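Long-range contacts in importin subunit beta-1 (Saccharomyces cerevisiae, PDB 5OWU), which carries proteins into the nucleus together with importin alpha, the adaptor that recognises classical nuclear localization signals in the cargo: residues Met1-Phe6 against Ala41-Gln46; Ala204-Leu209 against Phe245-Lys250; Ser794-Ser799 against Leu839-Thr844. One frame throughout, in Å; residues are numbered along the deposited sequence.

Overall arrangement
The three contacts follow one another along the chain of an all-helical HEAT-repeat solenoid, each closing before the next opens. Contact 1 joins helix 3-15 of HEAT 1 to helix 37-48 of HEAT 2. Contact 2 joins helix 195-208 of HEAT 5 to helix 238-255 of HEAT 6, and contact 3 joins the starts of helices 796-812 and 842-860 in HEAT 18 and 19. They share no helix. The centres of contacts 1 and 2 lie about 38 Å apart and those of 2 and 3 about 39 Å, while contacts 1 and 3, about 61 Å between centres, fall on opposite sides of the chain's centre. Such packing of adjacent repeats builds the superhelical solenoid of importin beta.

Contact 1 (Met1-Phe6 against Ala41-Gln46); sequences MSTAEF and AGLSSQ
Leu43 is the hub of this contact: one side chain of helix 37-48 meets Met1, Ser2, Thr3 and Phe6 at the very start of the chain, and no hydrogen bond crosses between the two segments. Its two methyl groups divide the work. CD2 packs on the backbone where the first helix begins, 3.7 Å from Thr3 N, whereas CD1 lies 3.8 Å from Met1 O and also touches the CB of Met1. Beyond that CB the methionine chain, which is poorly ordered, leads away towards Gln28 and Leu32 of helix 19-35.

Phe6 supplies the aromatic side. Its CG stands anti to the backbone N (chi1 -164°), which carries the ring towards helix 37-48. Leu43 CB then sits over one face in a CH-pi contact, 4.0 Å from the ring centroid and displaced towards the rim. The far end of the ring reaches Ser44, with Phe6 CE2 3.4 Å from Ser44 OG; that hydroxyl is hydrogen-bonded to Phe40 O in its own helix. Leu29 and Leu32 of helix 19-35 also pack on the phenylalanine, making it part of a small core shared by three helices.

At the margin, Thr3 lies across Gln46, nearly perpendicular to it, with Thr3 OG1 3.9 Å from Gln46 CB. In the conformer described, one of two modelled, Gln46 OE1 is bonded to Asn99.

The helix start that Leu43 CD2 touches is closed by Ser2 and Glu5. Ser2 N donates to Glu5 OE1 at 3.2 Å, reaching it from above the carboxylate plane, and Glu5 N returns a weak bond to Ser2 OG. This reciprocal pair is a capping box, here marking the first helix of a HEAT-repeat solenoid where it packs against the next repeat.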
loop_
_atom_site.group_PDB
_atom_site.type_symbol
_atom_site.label_atom_id
_atom_site.label_comp_id
_atom_site.label_asym_id
_atom_site.label_seq_id
_atom_site.Cartn_x
_atom_site.Cartn_y
_atom_site.Cartn_z
ATOM N N MET A 1 8.185 -3.573 46.683
ATOM C CA MET A 1 9.451 -3.536 45.897
ATOM C C MET A 1 10.068 -2.142 45.922
ATOM O O MET A 1 9.362 -1.134 45.839
ATOM C CB MET A 1 9.193 -3.971 44.454
ATOM C CG MET A 1 10.454 -4.341 43.683
ATOM S SD MET A 1 10.142 -4.928 42.004
ATOM C CE MET A 1 8.951 -6.244 42.282
ATOM N N SER A 2 11.392 -2.097 46.030
ATOM C CA SER A 2 12.139 -0.851 46.071
ATOM C C SER A 2 12.623 -0.462 44.678
ATOM O O SER A 2 12.627 -1.266 43.742
ATOM C CB SER A 2 13.337 -0.981 47.006
ATOM O OG SER A 2 14.265 -1.913 46.482
ATOM N N THR A 3 13.064 0.792 44.554
ATOM C CA THR A 3 13.627 1.255 43.289
ATOM C C THR A 3 14.783 0.368 42.847
ATOM O O THR A 3 14.897 0.027 41.663
ATOM C CB THR A 3 14.093 2.706 43.415
ATOM O OG1 THR A 3 13.002 3.526 43.849
ATOM C CG2 THR A 3 14.617 3.229 42.070
ATOM N N ALA A 4 15.652 -0.016 43.782
ATOM C CA ALA A 4 16.839 -0.776 43.409
ATOM C C ALA A 4 16.468 -2.162 42.894
ATOM O O ALA A 4 17.030 -2.631 41.896
ATOM C CB ALA A 4 17.789 -0.877 44.601
ATOM N N GLU A 5 15.523 -2.831 43.558
ATOM C CA GLU A 5 15.102 -4.158 43.116
ATOM C C GLU A 5 14.446 -4.096 41.743
ATOM O O GLU A 5 14.720 -4.936 40.877
ATOM C CB GLU A 5 14.141 -4.767 44.135
ATOM C CG GLU A 5 14.740 -4.966 45.516
ATOM C CD GLU A 5 13.694 -5.321 46.553
ATOM O OE1 GLU A 5 12.492 -5.114 46.283
ATOM O OE2 GLU A 5 14.074 -5.804 47.639
ATOM N N PHE A 6 13.562 -3.117 41.533
ATOM C CA PHE A 6 12.923 -2.957 40.232
ATOM C C PHE A 6 13.969 -2.729 39.149
ATOM O O PHE A 6 13.930 -3.354 38.077
ATOM C CB PHE A 6 11.929 -1.793 40.289
ATOM C CG PHE A 6 10.953 -1.769 39.150
ATOM C CD1 PHE A 6 9.916 -2.679 39.097
ATOM C CD2 PHE A 6 11.064 -0.828 38.136
ATOM C CE1 PHE A 6 9.012 -2.665 38.058
ATOM C CE2 PHE A 6 10.157 -0.808 37.092
ATOM C CZ PHE A 6 9.133 -1.729 37.050
ATOM N N ALA A 41 4.221 1.778 37.637
ATOM C CA ALA A 41 4.450 3.049 36.954
ATOM C C ALA A 41 5.320 3.982 37.790
ATOM O O ALA A 41 6.256 4.607 37.268
ATOM C CB ALA A 41 3.112 3.709 36.628
ATOM N N GLY A 42 5.030 4.093 39.089
ATOM C CA GLY A 42 5.866 4.920 39.949
ATOM C C GLY A 42 7.317 4.481 39.944
ATOM O O GLY A 42 8.233 5.292 39.762
ATOM N N LEU A 43 7.547 3.181 40.147
ATOM C CA LEU A 43 8.905 2.656 40.186
ATOM C C LEU A 43 9.607 2.835 38.846
ATOM O O LEU A 43 10.794 3.171 38.804
ATOM C CB LEU A 43 8.887 1.178 40.577
ATOM C CG LEU A 43 8.623 0.847 42.048
ATOM C CD1 LEU A 43 8.349 -0.637 42.207
ATOM C CD2 LEU A 43 9.800 1.258 42.914
ATOM N N SER A 44 8.895 2.588 37.741
ATOM C CA SER A 44 9.465 2.833 36.421
ATOM C C SER A 44 9.961 4.269 36.309
ATOM O O SER A 44 11.093 4.526 35.872
ATOM C CB SER A 44 8.423 2.545 35.336
ATOM O OG SER A 44 8.075 1.169 35.297
ATOM N N SER A 45 9.122 5.221 36.727
ATOM C CA SER A 45 9.520 6.618 36.661
ATOM C C SER A 45 10.700 6.911 37.581
ATOM O O SER A 45 11.531 7.767 37.257
ATOM C CB SER A 45 8.328 7.516 36.994
ATOM O OG SER A 45 8.208 7.732 38.392
ATOM N N GLN A 46 10.815 6.202 38.714
ATOM C CA GLN A 46 11.939 6.453 39.612
ATOM C C GLN A 46 13.237 5.896 39.038
ATOM O O GLN A 46 14.300 6.508 39.187
ATOM C CB GLN A 46 11.666 5.862 40.998
ATOM C CG GLN A 46 10.654 6.648 41.850
ATOM C CD GLN A 46 11.126 8.044 42.281
ATOM O OE1 GLN A 46 10.307 8.953 42.449
ATOM N NE2 GLN A 46 12.436 8.214 42.483
#

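Contact 2 (Ala204-Leu209 against Phe245-Lys250); sequences ALADSL and FGCLCK
Leu205 begins the contact with Cys247, where helix 195-208 of HEAT 5 lies beside helix 238-255 of HEAT 6, as equivalent helices of successive repeats do in a HEAT solenoid. The two short helical segments run almost parallel, 12° apart in direction and 9.1 Å between axes at their closest. Leu205 CB lies 4.1 Å from Cys247 SG, and its CD2 touches the same sulfur. The rest of this leucine is buried among Leu181 and Ile184 of its own repeat and Leu225 and Val229 of the next, so that it lies between the two repeats.

Ala206 follows, at the point where the backbones come nearest, its CA 5.0 Å from that of Cys247. Its methyl group touches the cysteine sulfur. Cys247 SG stands anti to its own carbonyl carbon (chi1 -84°), a setting that lays it against Ala206, with SG 3.7 Å from Ala206 N. In the conformer described the sulfur thus packs on both backbone and side chain of the facing helix; Cys247 was modelled in a second one as well.

Leu209, at the far end of the segment, points towards the other helix and meets the aliphatic part of Lys250. The leucine reaches back along the helix direction while the lysine extends forward, and the two lie side by side with Leu209 CD1 3.6 Å from Lys250 CB and also close to CD. The carbonyl of Leu209 is bonded to Tyr255 OH farther along the second helix. Lys250 continues onward across the last turn of helix 195-208, using its methylene groups for the contact and setting its CD 3.4 Å from Ala206 O.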
loop_
_atom_site.group_PDB
_atom_site.type_symbol
_atom_site.label_atom_id
_atom_site.label_comp_id
_atom_site.label_asym_id
_atom_site.label_seq_id
_atom_site.Cartn_x
_atom_site.Cartn_y
_atom_site.Cartn_z
ATOM N N ALA A 204 8.757 18.336 14.241
ATOM C CA ALA A 204 7.592 18.377 15.117
ATOM C C ALA A 204 6.421 19.089 14.447
ATOM O O ALA A 204 5.270 18.662 14.572
ATOM C CB ALA A 204 7.958 19.062 16.429
ATOM N N LEU A 205 6.692 20.184 13.740
ATOM C CA LEU A 205 5.625 20.918 13.069
ATOM C C LEU A 205 4.918 20.028 12.058
ATOM O O LEU A 205 3.673 19.966 12.009
ATOM C CB LEU A 205 6.207 22.159 12.389
ATOM C CG LEU A 205 5.218 23.082 11.687
ATOM C CD1 LEU A 205 4.162 23.577 12.671
ATOM C CD2 LEU A 205 5.956 24.257 11.033
ATOM N N ALA A 206 5.709 19.325 11.239
ATOM C CA ALA A 206 5.152 18.325 10.339
ATOM C C ALA A 206 4.269 17.345 11.100
ATOM O O ALA A 206 3.147 17.047 10.674
ATOM C CB ALA A 206 6.278 17.589 9.616
ATOM N N ASP A 207 4.756 16.843 12.244
ATOM C CA ASP A 207 3.950 15.914 13.040
ATOM C C ASP A 207 2.652 16.551 13.522
ATOM O O ASP A 207 1.646 15.856 13.704
ATOM C CB ASP A 207 4.735 15.416 14.258
ATOM C CG ASP A 207 5.874 14.483 13.886
ATOM O OD1 ASP A 207 5.791 13.810 12.841
ATOM O OD2 ASP A 207 6.855 14.426 14.652
ATOM N N SER A 208 2.659 17.861 13.753
ATOM C CA SER A 208 1.529 18.533 14.376
ATOM C C SER A 208 0.444 18.927 13.387
ATOM O O SER A 208 -0.667 19.262 13.818
ATOM C CB SER A 208 2.005 19.804 15.080
ATOM O OG SER A 208 2.196 20.839 14.129
ATOM N N LEU A 209 0.747 18.920 12.083
ATOM C CA LEU A 209 -0.141 19.557 11.109
ATOM C C LEU A 209 -1.595 19.092 11.207
ATOM O O LEU A 209 -2.519 19.889 11.004
ATOM C CB LEU A 209 0.394 19.327 9.698
ATOM C CG LEU A 209 1.696 20.082 9.425
ATOM C CD1 LEU A 209 2.191 19.787 8.040
ATOM C CD2 LEU A 209 1.550 21.589 9.617
ATOM N N PHE A 245 10.912 21.699 3.582
ATOM C CA PHE A 245 10.189 21.219 2.409
ATOM C C PHE A 245 9.295 20.031 2.746
ATOM O O PHE A 245 8.203 19.905 2.183
ATOM C CB PHE A 245 11.171 20.861 1.288
ATOM C CG PHE A 245 11.378 21.970 0.295
ATOM C CD1 PHE A 245 10.418 22.240 -0.664
ATOM C CD2 PHE A 245 12.526 22.748 0.324
ATOM C CE1 PHE A 245 10.599 23.269 -1.579
ATOM C CE2 PHE A 245 12.713 23.777 -0.589
ATOM C CZ PHE A 245 11.750 24.036 -1.540
ATOM N N GLY A 246 9.717 19.159 3.663
ATOM C CA GLY A 246 8.795 18.147 4.165
ATOM C C GLY A 246 7.536 18.777 4.731
ATOM O O GLY A 246 6.409 18.351 4.430
ATOM N N CYS A 247 7.715 19.825 5.540
ATOM C CA CYS A 247 6.574 20.576 6.064
ATOM C C CYS A 247 5.710 21.126 4.947
ATOM O O CYS A 247 4.482 20.987 4.961
ATOM C CB CYS A 247 7.053 21.733 6.929
ATOM S SG CYS A 247 7.388 21.273 8.577
ATOM N N LEU A 248 6.335 21.795 3.980
ATOM C CA LEU A 248 5.568 22.406 2.903
ATOM C C LEU A 248 4.747 21.367 2.159
ATOM O O LEU A 248 3.579 21.607 1.844
ATOM C CB LEU A 248 6.493 23.138 1.927
ATOM C CG LEU A 248 6.686 24.641 2.071
ATOM C CD1 LEU A 248 7.540 25.132 0.913
ATOM C CD2 LEU A 248 5.362 25.397 2.116
ATOM N N CYS A 249 5.339 20.206 1.861
ATOM C CA CYS A 249 4.602 19.194 1.112
ATOM C C CYS A 249 3.413 18.694 1.912
ATOM O O CYS A 249 2.302 18.547 1.376
ATOM C CB CYS A 249 5.522 18.030 0.741
ATOM S SG CYS A 249 6.785 18.451 -0.483
ATOM N N LYS A 250 3.622 18.428 3.204
ATOM C CA LYS A 250 2.517 17.951 4.026
ATOM C C LYS A 250 1.421 19.006 4.133
ATOM O O LYS A 250 0.224 18.683 4.099
ATOM C CB LYS A 250 3.033 17.557 5.405
ATOM C CG LYS A 250 2.429 16.259 5.921
ATOM C CD LYS A 250 2.426 16.174 7.445
ATOM C CE LYS A 250 1.843 14.856 7.930
ATOM N NZ LYS A 250 0.454 14.648 7.414
#

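Contact 3 (Ser794-Ser799 against Leu839-Thr844); sequences SEDATS and LFSQAT
Asp796 meets Ser841 and Thr844 in a compact polar cluster that joins the beginnings of two HEAT-repeat helices, 796-812 of HEAT 18 and 842-860 of HEAT 19. A chi1 of -173°, with CG opposite the backbone N, swings the carboxylate across to the facing helix start. OD1 accepts two bonds from opposite faces of the carboxylate plane: Thr844 OG1 donates at 2.6 Å and Ser841 N at 2.9 Å. OD2 takes Ser841 OG on its syn lone pair. Ser841 is the N-cap, its OG also accepting a weak bond from Thr844 N, so the aspartate grips the capping residue and probably gains from the helix dipole. Arg800 adds a salt bridge to OD2 and a bond to Thr844 OG1.

With an alanine in place of Asp796, Ser841 N and Thr844 OG1 would probably lose the oxygen they share, Ser841 OG its own acceptor, and Arg800 its carboxylate mate.

The other side of the contact is looser, and opens to solvent at Ser794. Around the Phe840 ring, Ser794 O comes no nearer than 4.0 Å to CE1, and Ser799 OG, bonded instead to Tyr793 O and Tyr830 OH, stays 4.1 Å from CZ. Where the ring adjoins the cluster the fit tightens: Asp796 OD1 sits at its edge, near the ring plane, 3.4 Å from Phe840 CD1.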
loop_
_atom_site.group_PDB
_atom_site.type_symbol
_atom_site.label_atom_id
_atom_site.label_comp_id
_atom_site.label_asym_id
_atom_site.label_seq_id
_atom_site.Cartn_x
_atom_site.Cartn_y
_atom_site.Cartn_z
ATOM N N SER A 794 -17.287 0.634 -5.057
ATOM C CA SER A 794 -16.629 1.082 -6.282
ATOM C C SER A 794 -16.018 -0.076 -7.066
ATOM O O SER A 794 -15.727 0.086 -8.256
ATOM C CB SER A 794 -15.548 2.117 -5.958
ATOM O OG SER A 794 -14.470 1.540 -5.241
ATOM N N GLU A 795 -15.817 -1.232 -6.433
ATOM C CA GLU A 795 -15.314 -2.411 -7.130
ATOM C C GLU A 795 -16.458 -3.097 -7.867
ATOM O O GLU A 795 -17.439 -3.521 -7.248
ATOM C CB GLU A 795 -14.660 -3.381 -6.148
ATOM C CG GLU A 795 -13.325 -2.911 -5.590
ATOM C CD GLU A 795 -12.202 -2.962 -6.612
ATOM O OE1 GLU A 795 -12.263 -3.805 -7.535
ATOM O OE2 GLU A 795 -11.257 -2.159 -6.488
ATOM N N ASP A 796 -16.316 -3.224 -9.186
ATOM C CA ASP A 796 -17.381 -3.778 -10.015
ATOM C C ASP A 796 -17.848 -5.142 -9.506
ATOM O O ASP A 796 -19.053 -5.395 -9.394
ATOM C CB ASP A 796 -16.896 -3.881 -11.464
ATOM C CG ASP A 796 -17.991 -4.297 -12.417
ATOM O OD1 ASP A 796 -19.040 -3.620 -12.453
ATOM O OD2 ASP A 796 -17.813 -5.306 -13.123
ATOM N N ALA A 797 -16.904 -6.043 -9.205
ATOM C CA ALA A 797 -17.270 -7.400 -8.799
ATOM C C ALA A 797 -17.961 -7.407 -7.439
ATOM O O ALA A 797 -18.905 -8.179 -7.219
ATOM C CB ALA A 797 -16.032 -8.300 -8.763
ATOM N N THR A 798 -17.496 -6.561 -6.515
ATOM C CA THR A 798 -18.122 -6.472 -5.199
ATOM C C THR A 798 -19.569 -6.012 -5.317
ATOM O O THR A 798 -20.477 -6.619 -4.735
ATOM C CB THR A 798 -17.322 -5.522 -4.306
ATOM O OG1 THR A 798 -15.970 -5.992 -4.199
ATOM C CG2 THR A 798 -17.942 -5.422 -2.904
ATOM N N SER A 799 -19.807 -4.940 -6.075
ATOM C CA SER A 799 -21.173 -4.451 -6.230
ATOM C C SER A 799 -22.039 -5.452 -6.979
ATOM O O SER A 799 -23.224 -5.614 -6.661
ATOM C CB SER A 799 -21.175 -3.098 -6.944
ATOM O OG SER A 799 -21.109 -2.048 -5.997
ATOM N N LEU A 839 -19.014 3.103 -15.192
ATOM C CA LEU A 839 -17.789 2.335 -15.013
ATOM C C LEU A 839 -18.066 0.916 -14.532
ATOM O O LEU A 839 -17.164 0.073 -14.587
ATOM C CB LEU A 839 -16.850 3.045 -14.039
ATOM C CG LEU A 839 -16.271 4.355 -14.578
ATOM C CD1 LEU A 839 -16.801 5.531 -13.780
ATOM C CD2 LEU A 839 -14.749 4.330 -14.567
ATOM N N PHE A 840 -19.280 0.637 -14.060
ATOM C CA PHE A 840 -19.688 -0.736 -13.806
ATOM C C PHE A 840 -19.914 -1.462 -15.124
ATOM O O PHE A 840 -20.464 -0.900 -16.075
ATOM C CB PHE A 840 -20.967 -0.772 -12.969
ATOM C CG PHE A 840 -20.791 -0.275 -11.565
ATOM C CD1 PHE A 840 -19.730 -0.713 -10.790
ATOM C CD2 PHE A 840 -21.679 0.639 -11.024
ATOM C CE1 PHE A 840 -19.563 -0.258 -9.497
ATOM C CE2 PHE A 840 -21.514 1.103 -9.732
ATOM C CZ PHE A 840 -20.454 0.654 -8.968
ATOM N N SER A 841 -19.487 -2.719 -15.176
ATOM C CA SER A 841 -19.661 -3.521 -16.373
ATOM C C SER A 841 -21.146 -3.745 -16.650
ATOM O O SER A 841 -22.019 -3.397 -15.853
ATOM C CB SER A 841 -18.948 -4.862 -16.224
ATOM O OG SER A 841 -19.547 -5.635 -15.199
ATOM N N GLN A 842 -21.426 -4.351 -17.804
ATOM C CA GLN A 842 -22.808 -4.618 -18.174
ATOM C C GLN A 842 -23.377 -5.807 -17.415
ATOM O O GLN A 842 -24.588 -5.865 -17.191
ATOM C CB GLN A 842 -22.923 -4.857 -19.680
ATOM C CG GLN A 842 -24.320 -4.596 -20.233
ATOM C CD GLN A 842 -24.695 -3.123 -20.200
ATOM O OE1 GLN A 842 -23.833 -2.249 -20.299
ATOM N NE2 GLN A 842 -25.985 -2.842 -20.056
ATOM N N ALA A 843 -22.535 -6.765 -17.022
ATOM C CA ALA A 843 -23.018 -7.853 -16.178
ATOM C C ALA A 843 -23.498 -7.315 -14.836
ATOM O O ALA A 843 -24.549 -7.727 -14.330
ATOM C CB ALA A 843 -21.921 -8.900 -15.982
ATOM N N THR A 844 -22.743 -6.378 -14.257
ATOM C CA THR A 844 -23.162 -5.737 -13.014
ATOM C C THR A 844 -24.494 -5.018 -13.184
ATOM O O THR A 844 -25.369 -5.103 -12.316
ATOM C CB THR A 844 -22.081 -4.761 -12.551
ATOM O OG1 THR A 844 -20.868 -5.478 -12.306
ATOM C CG2 THR A 844 -22.494 -4.031 -11.278
#